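Local coordinates for ABC transporter substrate-binding protein-branched chain amino acid transport (Streptococcus pneumoniae, PDB 4GNR), which binds isoleucine and probably delivers branched-chain amino acids to an ABC importer of the cell membrane, at residues 18-23 with 203-208; 229-234 with 248-253. One frame throughout, in Å; residues are numbered along the deposited sequence. Where two conformers were deposited one is given.

Contact 1: residues 18-23 with 203-208; sequences GSLAAY and PGYYNE. With ILE (isoleucine), chain B.
Y206 pushes its ring across the cleft of this two-lobed periplasmic-binding-protein fold into the hollow formed by the turn 18-21 and the first turn of helix 21-40. Its CG sits between the backbone N and the carbonyl carbon (chi1 68°), which lays the ring out from the start of helix 206-218 toward the facing lobe. At the far end the hydroxyl accepts an almost straight bond (168°) from the helix N-terminus, A22 N to Y206 OH at 2.9 Å. The A22 methyl is the bump beneath it, with A22 CB 3.4 Å from Y206 CE2 over one ring face, while water 2 lies over the other. One edge of Y206 is turned at the face of Y23, the planes 85° apart in an edge-to-face pair, with Y206 CD2 reaching within 3.3 Å of Y23 CZ. The opposite face of Y23 receives the isoleucine methyl, ligand CD1 lying 3.6 Å from Y23 CG, so the ring is clamped between lobe and ligand. Y23 OH accepts from Y206 N at 3.0 Å and is also hydrogen-bonded to G230 O, which fixes the position of the hydroxyl. Beside this, L20 sets its CD2 branch over the face of Y205 in a CH-pi contact, L20 CD2 to Y205 CD2 being 3.6 Å. Y205, also stacked on Y156, stands with its edge to the ligand carboxylate, and Y205 OH donates to isoleucine O at 2.6 Å. At the outer margin N207 ND2 makes a weak bond to S19 O, and water 2 bridges that same carbonyl to N207 N. Water 1 joins G18 O and N207 ND2 to the Y206 hydroxyl, its oxygen 2.6 Å from Y206 OH.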
ATOM      1  N   GLY A  18       7.918   6.362 -12.648  1.00  8.41           N
ATOM      2  CA  GLY A  18       7.342   5.206 -13.316  1.00  8.88           C
ATOM      3  C   GLY A  18       5.862   5.016 -12.987  1.00  8.16           C
ATOM      4  O   GLY A  18       5.226   5.843 -12.365  1.00  9.05           O
ATOM      5  N   SER A  19       5.349   3.858 -13.359  0.90  8.37           N
ATOM      6  CA  SER A  19       3.923   3.542 -13.287  0.90  8.97           C
ATOM      7  C   SER A  19       3.329   3.421 -11.917  0.90  7.97           C
ATOM      8  O   SER A  19       2.111   3.440 -11.799  0.90  9.73           O
ATOM      9  CB  SER A  19       3.635   2.245 -14.050  0.90 10.50           C
ATOM     10  OG  SER A  19       4.275   1.148 -13.422  0.90 13.12           O
ATOM     11  N   LEU A  20       4.190   3.317 -10.906  1.00  7.19           N
ATOM     12  CA  LEU A  20       3.771   3.147  -9.494  1.00  6.74           C
ATOM     13  C   LEU A  20       4.235   4.313  -8.635  1.00  6.64           C
ATOM     14  O   LEU A  20       4.183   4.254  -7.402  1.00  7.04           O
ATOM     15  CB  LEU A  20       4.337   1.819  -8.957  1.00  6.86           C
ATOM     16  CG  LEU A  20       3.857   0.595  -9.759  1.00  7.74           C
ATOM     17  CD1 LEU A  20       4.710  -0.634  -9.455  1.00  8.76           C
ATOM     18  CD2 LEU A  20       2.366   0.297  -9.551  1.00  8.66           C
ATOM     19  N   ALA A  21       4.625   5.407  -9.292  1.00  7.60           N
ATOM     20  CA  ALA A  21       5.199   6.592  -8.623  1.00  7.78           C
ATOM     21  C   ALA A  21       4.357   7.189  -7.514  1.00  7.12           C
ATOM     22  O   ALA A  21       4.897   7.700  -6.541  1.00  7.66           O
ATOM     23  CB  ALA A  21       5.517   7.678  -9.673  1.00  9.71           C
ATOM     24  N   ALA A  22       3.039   7.188  -7.690  1.00  7.33           N
ATOM     25  CA  ALA A  22       2.219   7.797  -6.646  1.00  7.48           C
ATOM     26  C   ALA A  22       2.425   7.097  -5.307  1.00  7.15           C
ATOM     27  O   ALA A  22       2.391   7.737  -4.247  1.00  8.32           O
ATOM     28  CB  ALA A  22       0.735   7.788  -7.010  1.00  9.64           C
ATOM     29  N   TYR A  23       2.603   5.789  -5.345  1.00  6.29           N
ATOM     30  CA  TYR A  23       2.775   5.014  -4.112  1.00  6.17           C
ATOM     31  C   TYR A  23       4.150   5.268  -3.488  1.00  5.79           C
ATOM     32  O   TYR A  23       4.260   5.567  -2.294  1.00  6.11           O
ATOM     33  CB  TYR A  23       2.595   3.518  -4.371  1.00  6.26           C
ATOM     34  CG  TYR A  23       1.303   3.127  -5.068  1.00  6.05           C
ATOM     35  CD1 TYR A  23       0.054   3.604  -4.639  1.00  6.38           C
ATOM     36  CD2 TYR A  23       1.332   2.223  -6.115  1.00  6.94           C
ATOM     37  CE1 TYR A  23      -1.120   3.184  -5.245  1.00  6.25           C
ATOM     38  CE2 TYR A  23       0.159   1.805  -6.739  1.00  7.07           C
ATOM     39  CZ  TYR A  23      -1.066   2.276  -6.296  1.00  6.52           C
ATOM     40  OH  TYR A  23      -2.207   1.846  -6.946  1.00  6.94           O
ATOM     41  N   PRO A 203      -9.632  -5.128  -9.042  1.00  7.72           N
ATOM     42  CA  PRO A 203      -8.313  -5.295  -8.447  1.00  8.24           C
ATOM     43  C   PRO A 203      -7.272  -4.750  -9.458  1.00  8.27           C
ATOM     44  O   PRO A 203      -7.165  -5.217 -10.584  1.00  9.61           O
ATOM     45  CB  PRO A 203      -8.194  -6.814  -8.255  1.00  9.14           C
ATOM     46  CG  PRO A 203      -9.584  -7.321  -8.303  1.00  9.00           C
ATOM     47  CD  PRO A 203     -10.258  -6.432  -9.323  1.00  8.19           C
ATOM     48  N   GLY A 204      -6.480  -3.801  -8.990  1.00  8.86           N
ATOM     49  CA  GLY A 204      -5.491  -3.146  -9.820  1.00  9.27           C
ATOM     50  C   GLY A 204      -4.965  -1.879  -9.177  1.00  7.48           C
ATOM     51  O   GLY A 204      -5.371  -1.488  -8.073  1.00  8.37           O
ATOM     52  N   TYR A 205      -4.016  -1.286  -9.892  1.00  6.95           N
ATOM     53  CA  TYR A 205      -3.316  -0.062  -9.504  1.00  6.74           C
ATOM     54  C   TYR A 205      -3.983   1.199 -10.083  1.00  6.90           C
ATOM     55  O   TYR A 205      -4.799   1.115 -10.999  1.00  7.80           O
ATOM     56  CB  TYR A 205      -1.844  -0.143  -9.843  1.00  6.82           C
ATOM     57  CG  TYR A 205      -1.089  -1.258  -9.132  1.00  6.27           C
ATOM     58  CD1 TYR A 205      -1.105  -1.382  -7.755  1.00  7.37           C
ATOM     59  CD2 TYR A 205      -0.277  -2.124  -9.834  1.00  8.18           C
ATOM     60  CE1 TYR A 205      -0.354  -2.355  -7.115  1.00  7.25           C
ATOM     61  CE2 TYR A 205       0.503  -3.088  -9.177  1.00  8.41           C
ATOM     62  CZ  TYR A 205       0.461  -3.191  -7.826  1.00  6.84           C
ATOM     63  OH  TYR A 205       1.244  -4.147  -7.210  1.00  7.79           O
ATOM     64  N   TYR A 206      -3.558   2.359  -9.582  1.00  6.67           N
ATOM     65  CA  TYR A 206      -4.250   3.592  -9.884  1.00  7.25           C
ATOM     66  C   TYR A 206      -4.258   4.015 -11.334  1.00  7.66           C
ATOM     67  O   TYR A 206      -5.244   4.601 -11.779  1.00  8.81           O
ATOM     68  CB  TYR A 206      -3.742   4.767  -9.005  1.00  7.73           C
ATOM     69  CG  TYR A 206      -2.312   5.191  -9.308  1.00  7.73           C
ATOM     70  CD1 TYR A 206      -2.023   6.143 -10.271  1.00  9.33           C
ATOM     71  CD2 TYR A 206      -1.244   4.649  -8.637  1.00  9.44           C
ATOM     72  CE1 TYR A 206      -0.720   6.546 -10.553  1.00 10.00           C
ATOM     73  CE2 TYR A 206       0.060   5.037  -8.916  1.00 10.06           C
ATOM     74  CZ  TYR A 206       0.319   5.976  -9.876  1.00  9.99           C
ATOM     75  OH  TYR A 206       1.630   6.352 -10.079  1.00 12.29           O
ATOM     76  N   ASN A 207      -3.185   3.772 -12.074  1.00  7.63           N
ATOM     77  CA  ASN A 207      -3.148   4.226 -13.470  1.00  9.29           C
ATOM     78  C   ASN A 207      -4.248   3.619 -14.281  1.00  9.23           C
ATOM     79  O   ASN A 207      -4.854   4.279 -15.114  1.00 13.01           O
ATOM     80  CB  ASN A 207      -1.774   4.078 -14.114  1.00  9.95           C
ATOM     81  CG  ASN A 207      -0.904   5.307 -13.900  1.00 10.73           C
ATOM     82  OD1 ASN A 207      -1.365   6.433 -14.105  1.00 13.70           O
ATOM     83  ND2 ASN A 207       0.356   5.104 -13.560  1.00 12.36           N
ATOM     84  N   GLU A 208      -4.483   2.327 -14.081  1.00  8.06           N
ATOM     85  CA  GLU A 208      -5.538   1.632 -14.789  1.00  8.59           C
ATOM     86  C   GLU A 208      -6.908   1.848 -14.121  1.00  8.39           C
ATOM     87  O   GLU A 208      -7.893   2.164 -14.796  1.00  8.69           O
ATOM     88  CB  GLU A 208      -5.247   0.141 -14.921  1.00  9.13           C
ATOM     89  CG  GLU A 208      -4.027  -0.189 -15.778  1.00  9.92           C
ATOM     90  CD  GLU A 208      -2.698   0.256 -15.156  1.00  9.63           C
ATOM     91  OE1 GLU A 208      -2.477   0.008 -13.957  1.00  9.53           O
ATOM     92  OE2 GLU A 208      -1.861   0.800 -15.927  1.00 11.32           O
TER
HETATM   93  N   ILE B 401      -0.475  -3.389  -1.783  1.00  6.27           N
HETATM   94  CA  ILE B 401       0.017  -3.108  -3.160  1.00  6.07           C
HETATM   95  C   ILE B 401       1.162  -4.061  -3.486  1.00  5.74           C
HETATM   96  O   ILE B 401       1.686  -3.992  -4.617  1.00  6.70           O
HETATM   97  CB  ILE B 401       0.257  -1.592  -3.434  1.00  9.23           C
HETATM   98  CG1 ILE B 401       1.041  -0.950  -2.313  1.00  9.21           C
HETATM   99  CG2 ILE B 401      -1.092  -0.707  -3.662  1.00  8.24           C
HETATM  100  CD1 ILE B 401       1.365   0.501  -2.594  1.00  7.90           C
HETATM  101  OXT ILE B 401       1.491  -4.892  -2.614  1.00  6.80           O
HETATM  102  O   HOH W   1       2.470   6.855 -12.502  1.00 18.89           O
HETATM  103  O   HOH W   2      -0.603   2.596 -11.311  1.00  9.44           O

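Contact 2: residues 229-234 with 248-253; sequences DGFNGE and IYFISG. With ILE (isoleucine), chain B.
In the beta-alpha-beta unit made by strand 225-227, helix 234-240 and strand 248-252, the 3-10 turn that leaves the first strand packs on the second, with N232 gripping I251 and F231 riding on F250. The N232 amide is the clasp. Its ND2 gives one N-H to I251 O at 2.9 Å, in the plane of that carbonyl, and the other back to D229 O at 2.9 Å, nearly straight at 172°. D229 O takes N232 N as well, from the same face, so the turn is closed twice on one oxygen. N232 OD1 faces S252 OG 3.1 Å away; that hydroxyl also has F254 O as a partner. The same OD1 meets the rim of the F250 ring, 3.4 Å from F250 CE2, with amide and ring planes nearly perpendicular (88°). Over a face of this ring lies the backbone of F231, whose CB is 3.5 Å from F250 CG. F250 is folded beneath the turn by its chi1 of 56°. The F231 ring runs on to I248, which sets CG2 at its edge, and stacks on F236. Next to the clasp, D229 CA points its hydrogen at I251 O, a C-H...O contact of 3.4 Å. The carboxylate enters the cleft, where D229 OD2 accepts from the isoleucine N at 2.8 Å and OD1, also bonded to Y156 OH, adds a weak bond. An acidic residue carried on a strand-end turn to meet the ligand's ammonium group fits the amino-acid site of leucine/isoleucine/valine-binding proteins.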
ATOM      1  N   ASP A 229      -6.454  -1.695  -1.952  1.00  5.95           N
ATOM      2  CA  ASP A 229      -5.624  -0.577  -1.502  1.00  6.19           C
ATOM      3  C   ASP A 229      -4.982   0.203  -2.649  1.00  5.86           C
ATOM      4  O   ASP A 229      -4.549   1.342  -2.449  1.00  6.30           O
ATOM      5  CB  ASP A 229      -4.607  -0.993  -0.440  1.00  6.91           C
ATOM      6  CG  ASP A 229      -3.483  -1.926  -0.943  1.00  6.39           C
ATOM      7  OD1 ASP A 229      -3.744  -2.818  -1.786  1.00  7.76           O
ATOM      8  OD2 ASP A 229      -2.334  -1.791  -0.413  1.00  7.44           O
ATOM      9  N   GLY A 230      -4.915  -0.385  -3.843  1.00  6.06           N
ATOM     10  CA  GLY A 230      -4.374   0.344  -4.980  1.00  6.52           C
ATOM     11  C   GLY A 230      -5.139   1.611  -5.358  1.00  6.14           C
ATOM     12  O   GLY A 230      -4.600   2.461  -6.081  1.00  6.80           O
ATOM     13  N   PHE A 231      -6.392   1.760  -4.914  1.00  6.26           N
ATOM     14  CA  PHE A 231      -7.169   2.976  -5.208  1.00  6.49           C
ATOM     15  C   PHE A 231      -6.756   4.187  -4.358  1.00  6.80           C
ATOM     16  O   PHE A 231      -7.213   5.283  -4.636  1.00  7.94           O
ATOM     17  CB  PHE A 231      -8.671   2.736  -4.972  1.00  6.79           C
ATOM     18  CG  PHE A 231      -9.421   2.023  -6.072  1.00  6.91           C
ATOM     19  CD1 PHE A 231      -8.867   1.025  -6.867  1.00  7.22           C
ATOM     20  CD2 PHE A 231     -10.790   2.273  -6.195  1.00  7.93           C
ATOM     21  CE1 PHE A 231      -9.666   0.353  -7.812  1.00  7.94           C
ATOM     22  CE2 PHE A 231     -11.568   1.611  -7.126  1.00  9.27           C
ATOM     23  CZ  PHE A 231     -11.004   0.656  -7.929  1.00  8.69           C
ATOM     24  N   ASN A 232      -5.940   3.997  -3.318  1.00  6.89           N
ATOM     25  CA  ASN A 232      -5.543   5.120  -2.483  1.00  7.38           C
ATOM     26  C   ASN A 232      -4.634   6.090  -3.234  1.00  8.29           C
ATOM     27  O   ASN A 232      -3.871   5.704  -4.112  1.00 10.16           O
ATOM     28  CB  ASN A 232      -4.816   4.629  -1.223  1.00  7.11           C
ATOM     29  CG  ASN A 232      -5.773   4.008  -0.243  1.00  7.22           C
ATOM     30  OD1 ASN A 232      -6.375   4.712   0.580  1.00  8.08           O
ATOM     31  ND2 ASN A 232      -5.904   2.702  -0.294  1.00  7.71           N
ATOM     32  N   GLY A 233      -4.738   7.340  -2.807  1.00  9.75           N
ATOM     33  CA  GLY A 233      -3.936   8.444  -3.303  1.00 10.57           C
ATOM     34  C   GLY A 233      -4.667   9.403  -4.213  1.00 10.32           C
ATOM     35  O   GLY A 233      -5.645   9.064  -4.877  1.00 10.64           O
ATOM     36  N   GLU A 234      -4.136  10.617  -4.318  0.50 11.63           N
ATOM     37  CA  GLU A 234      -4.767  11.618  -5.179  0.50 12.14           C
ATOM     38  C   GLU A 234      -4.542  11.363  -6.676  0.50 11.05           C
ATOM     39  O   GLU A 234      -5.246  11.926  -7.503  0.50 11.14           O
ATOM     40  CB  GLU A 234      -4.302  13.028  -4.840  0.50 13.58           C
ATOM     41  CG  GLU A 234      -2.812  13.205  -5.009  0.50 16.90           C
ATOM     42  CD  GLU A 234      -2.347  14.625  -4.747  0.50 20.25           C
ATOM     43  OE1 GLU A 234      -3.166  15.560  -4.909  0.50 23.10           O
ATOM     44  OE2 GLU A 234      -1.154  14.810  -4.414  0.50 23.46           O
ATOM     45  N   ILE A 248     -17.594   5.259  -5.464  1.00  8.63           N
ATOM     46  CA  ILE A 248     -16.328   4.529  -5.383  1.00  8.44           C
ATOM     47  C   ILE A 248     -16.117   4.080  -3.929  1.00  8.13           C
ATOM     48  O   ILE A 248     -16.350   4.844  -2.995  1.00  9.53           O
ATOM     49  CB  ILE A 248     -15.113   5.389  -5.822  1.00  9.07           C
ATOM     50  CG1 ILE A 248     -15.312   6.039  -7.189  1.00 10.19           C
ATOM     51  CG2 ILE A 248     -13.824   4.595  -5.771  1.00 11.60           C
ATOM     52  CD1 ILE A 248     -15.575   5.102  -8.330  1.00 12.10           C
ATOM     53  N   TYR A 249     -15.688   2.838  -3.762  1.00  8.21           N
ATOM     54  CA  TYR A 249     -15.416   2.267  -2.443  1.00  7.81           C
ATOM     55  C   TYR A 249     -14.076   1.575  -2.513  1.00  7.66           C
ATOM     56  O   TYR A 249     -13.803   0.903  -3.506  1.00  8.91           O
ATOM     57  CB  TYR A 249     -16.496   1.254  -2.060  1.00  8.77           C
ATOM     58  CG  TYR A 249     -17.872   1.875  -2.002  1.00  9.18           C
ATOM     59  CD1 TYR A 249     -18.627   2.024  -3.166  1.00 10.54           C
ATOM     60  CD2 TYR A 249     -18.405   2.325  -0.808  1.00 10.37           C
ATOM     61  CE1 TYR A 249     -19.868   2.631  -3.151  1.00 11.52           C
ATOM     62  CE2 TYR A 249     -19.659   2.912  -0.762  1.00 12.51           C
ATOM     63  CZ  TYR A 249     -20.391   3.062  -1.938  1.00 13.15           C
ATOM     64  OH  TYR A 249     -21.644   3.656  -1.917  1.00 16.55           O
ATOM     65  N   PHE A 250     -13.236   1.723  -1.496  1.00  6.91           N
ATOM     66  CA  PHE A 250     -11.944   1.018  -1.529  1.00  7.14           C
ATOM     67  C   PHE A 250     -11.356   0.849  -0.134  1.00  6.48           C
ATOM     68  O   PHE A 250     -11.642   1.599   0.802  1.00  6.86           O
ATOM     69  CB  PHE A 250     -10.910   1.718  -2.452  1.00  6.97           C
ATOM     70  CG  PHE A 250     -10.649   3.163  -2.105  1.00  7.18           C
ATOM     71  CD1 PHE A 250     -11.418   4.166  -2.673  1.00  8.26           C
ATOM     72  CD2 PHE A 250      -9.628   3.532  -1.236  1.00  7.80           C
ATOM     73  CE1 PHE A 250     -11.189   5.488  -2.377  1.00  9.40           C
ATOM     74  CE2 PHE A 250      -9.400   4.861  -0.935  1.00  8.52           C
ATOM     75  CZ  PHE A 250     -10.185   5.840  -1.505  1.00  9.11           C
ATOM     76  N   ILE A 251     -10.487  -0.149  -0.028  1.00  6.64           N
ATOM     77  CA  ILE A 251      -9.818  -0.455   1.214  1.00  7.07           C
ATOM     78  C   ILE A 251      -8.658   0.491   1.482  1.00  6.53           C
ATOM     79  O   ILE A 251      -7.881   0.824   0.579  1.00  7.15           O
ATOM     80  CB  ILE A 251      -9.268  -1.902   1.187  1.00  7.76           C
ATOM     81  CG1 ILE A 251     -10.442  -2.867   1.094  1.00 10.47           C
ATOM     82  CG2 ILE A 251      -8.410  -2.188   2.417  1.00  9.99           C
ATOM     83  CD1 ILE A 251     -10.076  -4.306   1.101  1.00 11.08           C
ATOM     84  N   SER A 252      -8.544   0.917   2.742  1.00  7.25           N
ATOM     85  CA  SER A 252      -7.435   1.746   3.174  1.00  7.47           C
ATOM     86  C   SER A 252      -6.974   1.284   4.552  1.00  7.24           C
ATOM     87  O   SER A 252      -7.708   0.697   5.321  1.00  9.38           O
ATOM     88  CB  SER A 252      -7.813   3.215   3.231  1.00  7.99           C
ATOM     89  OG  SER A 252      -6.699   4.003   3.570  1.00 11.44           O
ATOM     90  N   GLY A 253      -5.749   1.634   4.901  1.00  8.78           N
ATOM     91  CA  GLY A 253      -5.180   1.325   6.214  1.00  9.35           C
ATOM     92  C   GLY A 253      -4.997   2.543   7.088  1.00  9.24           C
ATOM     93  O   GLY A 253      -4.345   2.450   8.108  1.00 11.45           O
TER
HETATM   94  N   ILE B 401      -0.475  -3.389  -1.783  1.00  6.27           N
HETATM   95  CA  ILE B 401       0.017  -3.108  -3.160  1.00  6.07           C
HETATM   96  C   ILE B 401       1.162  -4.061  -3.486  1.00  5.74           C
HETATM   97  O   ILE B 401       1.686  -3.992  -4.617  1.00  6.70           O
HETATM   98  CB  ILE B 401       0.257  -1.592  -3.434  1.00  9.23           C
HETATM   99  CG1 ILE B 401       1.041  -0.950  -2.313  1.00  9.21           C
HETATM  100  CG2 ILE B 401      -1.092  -0.707  -3.662  1.00  8.24           C
HETATM  101  CD1 ILE B 401       1.365   0.501  -2.594  1.00  7.90           C
HETATM  102  OXT ILE B 401       1.491  -4.892  -2.614  1.00  6.80           O

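Overall arrangement
Contact 1 closes along the chain before contact 2 opens; their centres lie about 11 Å apart, and both touch the bound isoleucine. Contact 1 joins two lobes: residues 18-23 follow strand 7-14 of the five-stranded parallel sheet, whereas 203-208 follow strand 199-201 of the mixed sheet. Contact 2 stays within the second lobe, at neighbouring strands of that mixed sheet. Helix 206-218 links them, since F231 touches A209, and the two contacts meet where Y23 OH lies 2.6 Å from G230 O, a probable hydrogen bond. Both contribute to the ligand site, contact 1 through a carboxylate bond and side-chain packing, contact 2 through the ammonium group, consistent with the closed, loaded state of a binding protein.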